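Local coordinates for Two-component system response regulator/GGDEF domain protein (Aeromonas salmonicida, PDB 3LUF) that probably makes cyclic di-GMP from GTP as a whole protein, this piece being its two receiver domains, which bind magnesium and probably accept phosphoryl groups, at residues Q5-V10 with T28-D33; P76-T81 with G96-V101; A82-D87 with Y100-S105; Q124-V129 with H167-L172; R171-D176 with Q198-I203. All blocks are in the same frame, centred on the assembly; numbering follows the deposited sequence.

Interaction 1: Q5-V10 with T28-D33; sequences QKILIV and TGLEID
K6 reaches across to E31 and D33 with the whole length of its side chain. Its CB lies near the carbonyl of E31, and CG comes closer still, 3.2 Å from E31 O. CG stands anti to the backbone N (chi1 -161°), and bends at chi2 and chi3 then swing the chain along the neighbouring strand. CD packs on the CB of E31 and lies 3.5 Å from D33 OD2. At the tip, K6 NZ forms a weak salt bridge with D33 OD2 at 3.4 Å; its stronger partner is E48, while D33 OD2 also accepts from the hydroxyl of Y49. On the face carrying I7 and I32 the contact is entirely apolar. I9 CD1 meets I32 CG2 at 3.7 Å, and in the conformer given I7 CG2 lies near L30 CD1. Helix 14-27 covers this face through I24 and L20. Between the strands, E31 N bonds to Q5 O, I7 N to E31 O (2.8 Å), D33 N to I7 O and I9 N to D33 O. Strands 6-10 and 31-35, joined by helix 14-27, form the first beta-alpha-beta unit of a CheY-like receiver domain.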
# COMPACT_ATOMS: atom_id res chain seq x y z
N GLN B 5 -4.87 -20.67 17.46
CA GLN B 5 -4.79 -21.00 16.04
C GLN B 5 -6.10 -21.60 15.53
O GLN B 5 -6.10 -22.37 14.59
CB GLN B 5 -3.62 -21.95 15.79
CG GLN B 5 -3.28 -22.18 14.32
CD GLN B 5 -2.13 -23.14 14.15
OE1 GLN B 5 -2.06 -23.88 13.16
NE2 GLN B 5 -1.20 -23.13 15.11
N LYS B 6 -7.20 -21.28 16.21
CA LYS B 6 -8.51 -21.80 15.80
C LYS B 6 -9.47 -20.65 15.49
O LYS B 6 -9.38 -19.58 16.11
CB LYS B 6 -9.08 -22.70 16.90
CG LYS B 6 -10.18 -23.63 16.40
CD LYS B 6 -10.17 -24.98 17.09
CE LYS B 6 -10.16 -24.86 18.59
NZ LYS B 6 -10.64 -26.15 19.13
N ILE B 7 -10.36 -20.84 14.52
CA ILE B 7 -11.44 -19.84 14.33
C ILE B 7 -12.80 -20.50 14.46
O ILE B 7 -12.93 -21.71 14.29
CB ILE B 7 -11.36 -19.04 13.00
CG1 ILE B 7 -11.54 -19.96 11.80
CG2 ILE B 7 -10.04 -18.22 12.92
CD1 ILE B 7 -12.27 -19.35 10.68
N LEU B 8 -13.79 -19.68 14.79
CA LEU B 8 -15.17 -20.13 14.97
C LEU B 8 -15.99 -19.48 13.85
O LEU B 8 -15.89 -18.28 13.61
CB LEU B 8 -15.68 -19.63 16.33
CG LEU B 8 -17.18 -19.93 16.58
CD1 LEU B 8 -17.36 -21.43 16.63
CD2 LEU B 8 -17.68 -19.26 17.88
N ILE B 9 -16.84 -20.28 13.23
CA ILE B 9 -17.78 -19.80 12.21
C ILE B 9 -19.17 -20.17 12.69
O ILE B 9 -19.41 -21.34 13.00
CB ILE B 9 -17.49 -20.44 10.81
CG1 ILE B 9 -16.09 -20.07 10.34
CG2 ILE B 9 -18.52 -19.93 9.76
CD1 ILE B 9 -15.70 -20.82 9.04
N VAL B 10 -20.05 -19.19 12.78
CA VAL B 10 -21.46 -19.50 13.09
C VAL B 10 -22.30 -18.89 11.97
O VAL B 10 -22.43 -17.66 11.87
CB VAL B 10 -21.89 -18.94 14.47
CG1 VAL B 10 -23.26 -19.50 14.85
CG2 VAL B 10 -20.83 -19.27 15.56
N THR B 28 -5.42 -20.85 4.66
CA THR B 28 -4.80 -20.52 5.95
C THR B 28 -4.38 -21.77 6.72
O THR B 28 -4.73 -22.90 6.34
CB THR B 28 -5.74 -19.71 6.87
OG1 THR B 28 -6.62 -20.58 7.58
CG2 THR B 28 -6.55 -18.67 6.05
N GLY B 29 -3.64 -21.53 7.80
CA GLY B 29 -3.25 -22.59 8.74
C GLY B 29 -4.16 -22.74 9.95
O GLY B 29 -3.80 -23.42 10.92
N LEU B 30 -5.35 -22.15 9.90
CA LEU B 30 -6.27 -22.17 11.04
C LEU B 30 -7.13 -23.44 11.14
O LEU B 30 -7.65 -23.92 10.13
CB LEU B 30 -7.20 -20.95 10.96
CG LEU B 30 -6.48 -19.60 11.08
CD1 LEU B 30 -7.43 -18.48 10.66
CD2 LEU B 30 -6.00 -19.42 12.47
N GLU B 31 -7.28 -23.97 12.36
CA GLU B 31 -8.29 -25.00 12.64
C GLU B 31 -9.65 -24.33 12.73
O GLU B 31 -9.76 -23.23 13.27
CB GLU B 31 -8.03 -25.71 13.96
CG GLU B 31 -7.48 -27.14 13.85
CD GLU B 31 -6.03 -27.21 14.28
OE1 GLU B 31 -5.28 -26.25 14.00
OE2 GLU B 31 -5.64 -28.21 14.92
N ILE B 32 -10.68 -24.98 12.21
CA ILE B 32 -11.99 -24.37 12.08
C ILE B 32 -13.01 -25.18 12.84
O ILE B 32 -13.10 -26.38 12.63
CB ILE B 32 -12.46 -24.31 10.59
CG1 ILE B 32 -11.44 -23.56 9.73
CG2 ILE B 32 -13.82 -23.63 10.50
CD1 ILE B 32 -11.69 -23.75 8.21
N ASP B 33 -13.79 -24.50 13.69
CA ASP B 33 -15.03 -25.06 14.22
C ASP B 33 -16.18 -24.26 13.62
O ASP B 33 -16.27 -23.04 13.83
CB ASP B 33 -15.07 -24.94 15.74
CG ASP B 33 -14.10 -25.89 16.44
OD1 ASP B 33 -13.83 -26.99 15.90
OD2 ASP B 33 -13.62 -25.54 17.53

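Interaction 2: P76-T81 with G96-V101; sequences PVVILT and GVLDYV
I79 and V97 meet at about a right angle, the tip CD1 of I79 lying 3.6 Å from V97 CG2, with CG1 of I79 close to both valine methyls. V78 and V101 cross at a slant on the other face of the sheet, where V78 CG1 touches V101 CG2 at 3.6 Å. The second methyl of V78, CG2, lies anti to its own carbonyl carbon and meets the CB and CD2 of L98, whose CD1 reaches P76 CB. L80 runs alongside V101, pointing the same way, with CD2 4.1 Å from V101 CB. Four backbone bonds hold this parallel pair: L98 N to V77 O, I79 N to D99 O, V101 N to I79 O (2.8 Å) and T81 N to V101 O. A water accepts from V77 N and donates to G96 O, at a Schellman motif closing helix 86-94. D99 and Y100 meet K219 of the second subunit by a salt bridge and a cation-pi contact, and D99 also bonds to Y111 and Q236 of its own chain. The chemistry divides: aliphatic packing fills the interior of the receiver domain, whereas the polar and aromatic ends on its edge strand contribute to the subunit interface.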
# COMPACT_ATOMS: atom_id res chain seq x y z
N PRO B 76 -13.19 -12.26 19.89
CA PRO B 76 -13.36 -11.12 18.98
C PRO B 76 -14.30 -11.58 17.87
O PRO B 76 -14.26 -12.75 17.46
CB PRO B 76 -11.94 -10.90 18.42
CG PRO B 76 -11.01 -11.55 19.41
CD PRO B 76 -11.79 -12.74 19.95
N VAL B 77 -15.08 -10.64 17.35
CA VAL B 77 -16.12 -10.98 16.39
C VAL B 77 -15.99 -10.16 15.12
O VAL B 77 -15.85 -8.94 15.16
CB VAL B 77 -17.52 -10.76 17.00
CG1 VAL B 77 -18.66 -10.92 15.93
CG2 VAL B 77 -17.77 -11.74 18.16
N VAL B 78 -16.02 -10.86 13.99
CA VAL B 78 -16.20 -10.23 12.69
C VAL B 78 -17.58 -10.60 12.18
O VAL B 78 -17.92 -11.78 12.13
CB VAL B 78 -15.11 -10.74 11.73
CG1 VAL B 78 -15.45 -10.40 10.24
CG2 VAL B 78 -13.71 -10.19 12.16
N ILE B 79 -18.38 -9.62 11.81
CA ILE B 79 -19.75 -9.91 11.35
C ILE B 79 -19.78 -10.35 9.89
O ILE B 79 -19.07 -9.79 9.07
CB ILE B 79 -20.66 -8.67 11.60
CG1 ILE B 79 -20.99 -8.59 13.12
CG2 ILE B 79 -21.91 -8.64 10.68
CD1 ILE B 79 -21.72 -7.31 13.51
N LEU B 80 -20.62 -11.35 9.58
CA LEU B 80 -20.92 -11.72 8.20
C LEU B 80 -22.26 -11.11 7.86
O LEU B 80 -23.24 -11.37 8.55
CB LEU B 80 -21.04 -13.24 8.03
CG LEU B 80 -19.84 -14.13 8.41
CD1 LEU B 80 -20.28 -15.60 8.48
CD2 LEU B 80 -18.76 -13.99 7.38
N THR B 81 -22.27 -10.29 6.80
CA THR B 81 -23.47 -9.50 6.46
C THR B 81 -23.76 -9.50 4.95
O THR B 81 -22.86 -9.39 4.14
CB THR B 81 -23.39 -8.07 7.02
OG1 THR B 81 -24.62 -7.37 6.76
CG2 THR B 81 -22.21 -7.28 6.46
N GLY B 96 -18.23 -3.03 19.53
CA GLY B 96 -16.96 -3.73 19.74
C GLY B 96 -16.60 -4.81 18.73
O GLY B 96 -15.68 -5.57 18.92
N VAL B 97 -17.33 -4.82 17.63
CA VAL B 97 -17.04 -5.73 16.53
C VAL B 97 -15.70 -5.29 15.90
O VAL B 97 -15.42 -4.10 15.76
CB VAL B 97 -18.18 -5.64 15.52
CG1 VAL B 97 -17.87 -6.35 14.25
CG2 VAL B 97 -19.49 -6.18 16.13
N LEU B 98 -14.89 -6.26 15.50
CA LEU B 98 -13.60 -6.03 14.88
C LEU B 98 -13.71 -5.45 13.47
O LEU B 98 -13.02 -4.46 13.13
CB LEU B 98 -12.88 -7.37 14.80
CG LEU B 98 -11.39 -7.52 14.63
CD1 LEU B 98 -10.98 -8.90 15.15
CD2 LEU B 98 -10.99 -7.35 13.16
N ASP B 99 -14.55 -6.09 12.65
CA ASP B 99 -14.69 -5.74 11.24
C ASP B 99 -15.95 -6.47 10.74
O ASP B 99 -16.60 -7.18 11.51
CB ASP B 99 -13.42 -6.18 10.49
CG ASP B 99 -13.25 -5.53 9.11
OD1 ASP B 99 -14.10 -4.69 8.71
OD2 ASP B 99 -12.24 -5.86 8.44
N TYR B 100 -16.31 -6.27 9.48
CA TYR B 100 -17.35 -7.08 8.87
C TYR B 100 -16.91 -7.58 7.51
O TYR B 100 -15.99 -7.01 6.89
CB TYR B 100 -18.69 -6.32 8.75
CG TYR B 100 -18.61 -5.10 7.88
CD1 TYR B 100 -19.04 -5.14 6.55
CD2 TYR B 100 -18.10 -3.90 8.39
CE1 TYR B 100 -18.96 -3.99 5.76
CE2 TYR B 100 -18.01 -2.77 7.60
CZ TYR B 100 -18.44 -2.82 6.30
OH TYR B 100 -18.34 -1.67 5.54
N VAL B 101 -17.57 -8.64 7.06
CA VAL B 101 -17.29 -9.27 5.77
C VAL B 101 -18.59 -9.29 5.01
O VAL B 101 -19.63 -9.69 5.55
CB VAL B 101 -16.78 -10.72 5.96
CG1 VAL B 101 -16.63 -11.45 4.62
CG2 VAL B 101 -15.44 -10.71 6.66
O HOH W 1 -14.38 -7.88 18.38

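Interaction 3: A82-D87 with Y100-S105; sequences ADISED and YVMKDS
The ring of Y100 carries I84 on one face: CD1 of I84 sits 3.7 Å above the plane, offset toward the rim, in a CH-pi contact 4.0 Å from the centroid. I84 CG1 lies beside the hydroxyl end, 3.7 Å from Y100 OH, and the two side chains cross at about a right angle. With CG1 of I84 anti to the backbone N (chi1 -166°), the branch extends over the phenol while CB and CG2 remain near the selenium of M102. I84 CB is 3.9 Å from M102 SE. The selenomethionine chain folds at chi2 and chi3, which brings its CE against the loop backbone, 3.4 Å from both A82 O and D83 CA. These groups connect the ends of strands 77-81 and 99-102 at the C-terminal edge of the parallel sheet, where receiver domains have their acidic pocket. K103 CG lies 3.9 Å from A82 N, and K103 NZ continues to salt bridges with D55, a magnesium ligand and the predicted phosphorylation site, and E11. Its place is consistent with the conserved lysine of receiver domains. D104 CB lies 3.7 Å from A82 O, while its carboxylate forms a salt bridge with R189 of the second subunit.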
# COMPACT_ATOMS: atom_id res chain seq x y z
N ALA B 82 -25.03 -9.65 4.60
CA ALA B 82 -25.40 -9.66 3.18
C ALA B 82 -25.53 -8.24 2.63
O ALA B 82 -25.49 -8.02 1.39
CB ALA B 82 -26.69 -10.49 2.96
N ASP B 83 -25.66 -7.28 3.54
CA ASP B 83 -25.76 -5.87 3.18
C ASP B 83 -25.16 -4.95 4.24
O ASP B 83 -24.87 -5.38 5.36
CB ASP B 83 -27.22 -5.50 2.92
CG ASP B 83 -28.11 -5.75 4.11
OD1 ASP B 83 -27.75 -5.31 5.23
OD2 ASP B 83 -29.16 -6.40 3.93
N ILE B 84 -25.00 -3.67 3.89
CA ILE B 84 -24.36 -2.69 4.75
C ILE B 84 -25.03 -1.31 4.61
O ILE B 84 -25.60 -0.99 3.56
CB ILE B 84 -22.82 -2.61 4.44
CG1 ILE B 84 -22.04 -1.85 5.54
CG2 ILE B 84 -22.55 -2.01 3.04
CD1 ILE B 84 -22.17 -2.42 6.96
N SER B 85 -24.99 -0.54 5.69
CA SER B 85 -25.37 0.88 5.72
C SER B 85 -24.39 1.57 6.66
O SER B 85 -23.66 0.90 7.41
CB SER B 85 -26.77 1.03 6.27
OG SER B 85 -26.80 0.70 7.65
N GLU B 86 -24.37 2.90 6.65
CA GLU B 86 -23.52 3.66 7.57
C GLU B 86 -23.95 3.48 9.04
O GLU B 86 -23.11 3.40 9.93
CB GLU B 86 -23.46 5.14 7.18
N ASP B 87 -25.26 3.39 9.28
CA ASP B 87 -25.80 3.17 10.62
C ASP B 87 -25.42 1.81 11.20
O ASP B 87 -25.13 1.70 12.38
CB ASP B 87 -27.32 3.29 10.62
CG ASP B 87 -27.79 4.69 10.28
OD1 ASP B 87 -27.16 5.66 10.76
OD2 ASP B 87 -28.78 4.81 9.53
N TYR B 100 -16.31 -6.27 9.48
CA TYR B 100 -17.35 -7.08 8.87
C TYR B 100 -16.91 -7.58 7.51
O TYR B 100 -15.99 -7.01 6.89
CB TYR B 100 -18.69 -6.32 8.75
CG TYR B 100 -18.61 -5.10 7.88
CD1 TYR B 100 -19.04 -5.14 6.55
CD2 TYR B 100 -18.10 -3.90 8.39
CE1 TYR B 100 -18.96 -3.99 5.76
CE2 TYR B 100 -18.01 -2.77 7.60
CZ TYR B 100 -18.44 -2.82 6.30
OH TYR B 100 -18.34 -1.67 5.54
N VAL B 101 -17.57 -8.64 7.06
CA VAL B 101 -17.29 -9.27 5.77
C VAL B 101 -18.59 -9.29 5.01
O VAL B 101 -19.63 -9.69 5.55
CB VAL B 101 -16.78 -10.72 5.96
CG1 VAL B 101 -16.63 -11.45 4.62
CG2 VAL B 101 -15.44 -10.71 6.66
N MSE B 102 -18.56 -8.81 3.77
CA MSE B 102 -19.75 -8.94 2.93
C MSE B 102 -19.89 -10.38 2.44
O MSE B 102 -18.89 -10.98 2.01
CB MSE B 102 -19.65 -8.00 1.72
CG MSE B 102 -19.56 -6.53 2.08
SE MSE B 102 -21.11 -5.83 3.08
CE MSE B 102 -22.60 -6.41 2.02
N LYS B 103 -21.11 -10.93 2.50
CA LYS B 103 -21.33 -12.31 2.05
C LYS B 103 -22.32 -12.42 0.91
O LYS B 103 -22.98 -13.44 0.75
CB LYS B 103 -21.68 -13.27 3.21
CG LYS B 103 -22.87 -12.84 4.02
CD LYS B 103 -23.35 -13.95 4.93
CE LYS B 103 -24.55 -13.47 5.77
NZ LYS B 103 -25.24 -14.68 6.32
N ASP B 104 -22.38 -11.37 0.08
CA ASP B 104 -23.32 -11.34 -1.04
C ASP B 104 -22.79 -12.05 -2.28
O ASP B 104 -23.55 -12.30 -3.19
CB ASP B 104 -23.78 -9.91 -1.36
CG ASP B 104 -22.64 -9.01 -1.78
OD1 ASP B 104 -21.52 -9.13 -1.25
OD2 ASP B 104 -22.87 -8.15 -2.66
N SER B 105 -21.52 -12.41 -2.28
CA SER B 105 -20.91 -13.16 -3.38
C SER B 105 -19.76 -13.98 -2.89
O SER B 105 -19.23 -13.77 -1.78
CB SER B 105 -20.40 -12.23 -4.50
OG SER B 105 -19.32 -11.45 -3.99

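Interaction 4: Q124-V129 with H167-L172; sequences QIEVLV and HPAIRL. Unlike the reference sequence in segment 167-172: H167 (reference Asn).
The backbone of 124-129 runs beside a segment that has just left helix 157-166 and turns through a type I beta turn from H167 to I170 before entering strand 172-176. E126 O accepts from R171 N at 2.9 Å, with the donor tilted 21° from the carbonyl plane, and L128 N donates to L172 O at 2.8 Å. On the Q124 side of these bonds a bridging water accepts from E126 N and from R171 NE and donates to A169 O, joining the strand, the turn and the guanidinium group. A second water donates to Q124 O and is weakly held by R171 NH2. L172 N, by contrast, is buried here with no partner in the model. This is the entry of the central strand beside strand 126-130 in the second CheY-like receiver domain, whose five parallel strands are ordered 2-1-3-4-5. R171 bends at chi3 (66°) and lays its guanidinium over I125: I125 CG1 lies 3.9 Å above the plane, over its centre, while I125 CG2 packs on R171 CD at 3.7 Å. L246 of helix 232-248 also packs on R171. E126 extends over the turn, its OE2 3.5 Å from A169 CB, and its OE1 accepts a hydrogen bond from H152. L128 CB meets I170 CG2, and V127 CG1 lies alongside L172 CB, the two side chains pointing the same way.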
# COMPACT_ATOMS: atom_id res chain seq x y z
N GLN B 124 1.47 -12.22 16.94
CA GLN B 124 2.86 -12.26 17.39
C GLN B 124 3.71 -11.13 16.82
O GLN B 124 4.96 -11.20 16.83
CB GLN B 124 3.47 -13.64 17.14
CG GLN B 124 3.98 -13.90 15.78
CD GLN B 124 4.96 -15.06 15.72
OE1 GLN B 124 5.89 -15.06 14.90
NE2 GLN B 124 4.75 -16.07 16.59
N ILE B 125 3.04 -10.10 16.32
CA ILE B 125 3.73 -8.96 15.71
C ILE B 125 3.64 -7.73 16.60
O ILE B 125 2.57 -7.40 17.10
CB ILE B 125 3.16 -8.67 14.29
CG1 ILE B 125 3.46 -9.86 13.37
CG2 ILE B 125 3.73 -7.34 13.74
CD1 ILE B 125 2.83 -9.79 11.94
N GLU B 126 4.77 -7.07 16.84
CA GLU B 126 4.81 -5.83 17.64
C GLU B 126 4.99 -4.61 16.73
O GLU B 126 5.82 -4.61 15.81
CB GLU B 126 5.96 -5.88 18.66
CG GLU B 126 5.81 -7.07 19.61
CD GLU B 126 6.93 -7.12 20.65
OE1 GLU B 126 7.16 -6.08 21.31
OE2 GLU B 126 7.55 -8.20 20.82
N VAL B 127 4.15 -3.61 16.97
CA VAL B 127 4.17 -2.37 16.22
C VAL B 127 4.23 -1.17 17.14
O VAL B 127 3.91 -1.28 18.33
CB VAL B 127 2.95 -2.28 15.29
CG1 VAL B 127 2.84 -3.50 14.43
CG2 VAL B 127 1.64 -2.01 16.14
N LEU B 128 4.63 -0.02 16.61
CA LEU B 128 4.79 1.17 17.45
C LEU B 128 4.04 2.34 16.83
O LEU B 128 4.18 2.61 15.63
CB LEU B 128 6.28 1.53 17.58
CG LEU B 128 6.68 2.85 18.26
CD1 LEU B 128 6.13 2.97 19.70
CD2 LEU B 128 8.21 3.07 18.22
N VAL B 129 3.22 3.02 17.63
CA VAL B 129 2.54 4.24 17.19
C VAL B 129 3.22 5.45 17.85
O VAL B 129 3.35 5.46 19.07
CB VAL B 129 1.02 4.26 17.58
CG1 VAL B 129 0.36 5.56 17.11
CG2 VAL B 129 0.30 3.05 17.00
N HIS B 167 12.54 -2.66 22.87
CA HIS B 167 11.72 -3.68 22.21
C HIS B 167 12.14 -3.95 20.76
O HIS B 167 11.43 -3.53 19.82
CB HIS B 167 10.25 -3.28 22.29
CG HIS B 167 9.75 -3.13 23.69
ND1 HIS B 167 9.48 -4.22 24.49
CD2 HIS B 167 9.54 -2.03 24.44
CE1 HIS B 167 9.10 -3.79 25.68
NE2 HIS B 167 9.12 -2.47 25.68
N PRO B 168 13.25 -4.68 20.56
CA PRO B 168 13.80 -4.87 19.22
C PRO B 168 12.96 -5.72 18.28
O PRO B 168 13.27 -5.77 17.09
CB PRO B 168 15.15 -5.56 19.48
CG PRO B 168 15.07 -6.12 20.87
CD PRO B 168 14.18 -5.17 21.61
N ALA B 169 11.90 -6.37 18.77
CA ALA B 169 11.06 -7.15 17.89
C ALA B 169 10.07 -6.25 17.14
O ALA B 169 9.42 -6.75 16.20
CB ALA B 169 10.30 -8.20 18.66
N ILE B 170 9.92 -4.99 17.55
CA ILE B 170 8.97 -4.05 16.87
C ILE B 170 9.37 -4.04 15.39
O ILE B 170 10.55 -3.82 15.08
CB ILE B 170 9.00 -2.64 17.47
CG1 ILE B 170 8.31 -2.64 18.85
CG2 ILE B 170 8.31 -1.62 16.53
CD1 ILE B 170 8.57 -1.37 19.71
N ARG B 171 8.43 -4.31 14.47
CA ARG B 171 8.79 -4.38 13.05
C ARG B 171 8.14 -3.29 12.21
O ARG B 171 8.43 -3.15 11.02
CB ARG B 171 8.44 -5.75 12.49
CG ARG B 171 6.94 -6.01 12.32
CD ARG B 171 6.76 -7.39 11.70
NE ARG B 171 7.21 -8.41 12.65
CZ ARG B 171 7.28 -9.71 12.36
NH1 ARG B 171 6.99 -10.14 11.13
NH2 ARG B 171 7.70 -10.57 13.30
N LEU B 172 7.21 -2.54 12.82
CA LEU B 172 6.48 -1.54 12.03
C LEU B 172 6.22 -0.34 12.94
O LEU B 172 5.83 -0.49 14.09
CB LEU B 172 5.17 -2.13 11.49
CG LEU B 172 4.14 -1.11 10.96
CD1 LEU B 172 4.69 -0.58 9.69
CD2 LEU B 172 2.76 -1.71 10.73
O HOH W 2 7.42 -10.25 16.63
O HOH W 3 7.15 -8.14 15.59

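Interaction 5: R171-D176 with Q198-I203; sequences RLVLVD and QQLAII. With MG (magnesium ion), chain F.
The chi1 torsion of L200 (-176°) sets its CG anti to the backbone N and brings CD1 to 3.7 Å from R171 C; in one of two modelled conformers of V173, CG2 also lies 3.8 Å from this L200 CD1. In V175 it is CG1 that stands anti to N (chi1 -178°), which directs CG2 to I202 CG2, 4.1 Å away, and L191 of helix 184-194 covers both L200 and I202. On the other face, L172 CD1 packs on A201 CB at 3.7 Å and on CG1 and CD1 of I203, beneath helix 232-248. The backbones are stitched by A201 N to R171 O, V173 N to A201 O, I203 N to V173 O (2.8 Å) and V175 N to I203 O. The first of these is the most tilted, 31° from the carbonyl plane, whereas the last two run nearly straight onto their oxygens. Strands 172-176 and 201-207, with helix 184-194 between them, form a beta-alpha-beta unit of the second receiver domain. Its central strand ends at D176, the predicted phosphorylation site. D176 OD2 binds magnesium at 2.0 Å, and OD1 accepts from one of the three coordinating waters at 2.6 Å, a link that ties both carboxylate oxygens to the metal's shell. D132 OD1 and the backbone oxygen of Y178 complete the coordination.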
# COMPACT_ATOMS: atom_id res chain seq x y z
N ARG B 171 8.43 -4.31 14.47
CA ARG B 171 8.79 -4.38 13.05
C ARG B 171 8.14 -3.29 12.21
O ARG B 171 8.43 -3.15 11.02
CB ARG B 171 8.44 -5.75 12.49
CG ARG B 171 6.94 -6.01 12.32
CD ARG B 171 6.76 -7.39 11.70
NE ARG B 171 7.21 -8.41 12.65
CZ ARG B 171 7.28 -9.71 12.36
NH1 ARG B 171 6.99 -10.14 11.13
NH2 ARG B 171 7.70 -10.57 13.30
N LEU B 172 7.21 -2.54 12.82
CA LEU B 172 6.48 -1.54 12.03
C LEU B 172 6.22 -0.34 12.94
O LEU B 172 5.83 -0.49 14.09
CB LEU B 172 5.17 -2.13 11.49
CG LEU B 172 4.14 -1.11 10.96
CD1 LEU B 172 4.69 -0.58 9.69
CD2 LEU B 172 2.76 -1.71 10.73
N VAL B 173 6.53 0.84 12.42
CA VAL B 173 6.35 2.09 13.12
C VAL B 173 5.43 2.98 12.29
O VAL B 173 5.63 3.11 11.07
CB VAL B 173 7.67 2.87 13.34
CG1 VAL B 173 7.37 4.11 14.20
CG2 VAL B 173 8.74 2.01 14.00
N LEU B 174 4.41 3.56 12.95
CA LEU B 174 3.57 4.58 12.34
C LEU B 174 3.93 5.92 12.96
O LEU B 174 3.92 6.07 14.18
CB LEU B 174 2.09 4.28 12.57
CG LEU B 174 1.53 2.94 12.03
CD1 LEU B 174 1.83 1.75 12.97
CD2 LEU B 174 0.04 3.07 11.93
N VAL B 175 4.25 6.90 12.12
CA VAL B 175 4.92 8.15 12.56
C VAL B 175 4.13 9.39 12.17
O VAL B 175 3.95 9.68 11.01
CB VAL B 175 6.34 8.26 11.94
CG1 VAL B 175 7.03 9.53 12.43
CG2 VAL B 175 7.17 7.06 12.34
N ASP B 176 3.70 10.14 13.18
CA ASP B 176 3.09 11.45 13.03
C ASP B 176 4.13 12.46 12.60
O ASP B 176 5.21 12.55 13.20
CB ASP B 176 2.51 11.85 14.40
CG ASP B 176 1.86 13.22 14.40
OD1 ASP B 176 1.29 13.65 13.37
OD2 ASP B 176 1.92 13.87 15.46
N GLN B 198 13.47 -3.45 5.21
CA GLN B 198 13.13 -4.84 5.55
C GLN B 198 13.30 -5.09 7.04
O GLN B 198 12.67 -5.98 7.62
CB GLN B 198 13.94 -5.84 4.69
CG GLN B 198 13.77 -7.35 5.08
CD GLN B 198 12.30 -7.82 5.09
OE1 GLN B 198 11.83 -8.42 6.06
NE2 GLN B 198 11.57 -7.53 4.02
N GLN B 199 14.13 -4.30 7.69
CA GLN B 199 14.36 -4.47 9.12
C GLN B 199 13.28 -3.81 9.97
O GLN B 199 12.98 -4.28 11.07
CB GLN B 199 15.72 -3.96 9.53
CG GLN B 199 16.88 -4.85 9.03
CD GLN B 199 18.22 -4.24 9.30
OE1 GLN B 199 18.47 -3.08 8.96
NE2 GLN B 199 19.10 -5.02 9.92
N LEU B 200 12.76 -2.69 9.47
CA LEU B 200 11.80 -1.90 10.22
C LEU B 200 10.93 -1.13 9.24
O LEU B 200 11.42 -0.16 8.65
CB LEU B 200 12.56 -0.92 11.16
CG LEU B 200 11.69 -0.08 12.10
CD1 LEU B 200 10.93 -1.01 13.09
CD2 LEU B 200 12.44 1.05 12.84
N ALA B 201 9.66 -1.52 9.09
CA ALA B 201 8.76 -0.82 8.14
C ALA B 201 8.28 0.48 8.79
O ALA B 201 8.07 0.52 10.00
CB ALA B 201 7.59 -1.68 7.76
N ILE B 202 8.18 1.54 8.01
CA ILE B 202 7.69 2.80 8.56
C ILE B 202 6.58 3.29 7.67
O ILE B 202 6.74 3.34 6.44
CB ILE B 202 8.80 3.84 8.58
CG1 ILE B 202 9.93 3.40 9.52
CG2 ILE B 202 8.24 5.26 8.87
CD1 ILE B 202 11.21 4.21 9.26
N ILE B 203 5.43 3.59 8.28
CA ILE B 203 4.36 4.31 7.56
C ILE B 203 4.34 5.74 8.07
O ILE B 203 4.13 6.00 9.28
CB ILE B 203 2.96 3.69 7.79
CG1 ILE B 203 2.99 2.19 7.41
CG2 ILE B 203 1.91 4.47 6.99
CD1 ILE B 203 1.70 1.37 7.85
MG MG F . 1.26 15.65 16.05
O HOH W 4 0.32 15.90 14.18
O HOH W 5 0.49 17.50 16.76
O HOH W 6 -0.51 14.69 16.69

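Overall arrangement
From the N terminus, interaction 1 closes the loop through helix 14-27 and joins the first strand to an outermost strand of the first receiver sheet. Interaction 2 closes the crossover through helix 86-94 near the sheet's other edge. Interaction 3 crosses it along the chain, starting one segment later and ending just beyond it, and shares Y100 and V101; the two meet through T81 O and K103 N, and both touch the second subunit. In the second receiver domain, interaction 4 closes a longer loop that contains strand 150-154, and interaction 5 begins where it ends, sharing R171 and L172, so strand 172-176 is paired on both flanks. The centres of interactions 1 and 5 are about 30 Å apart.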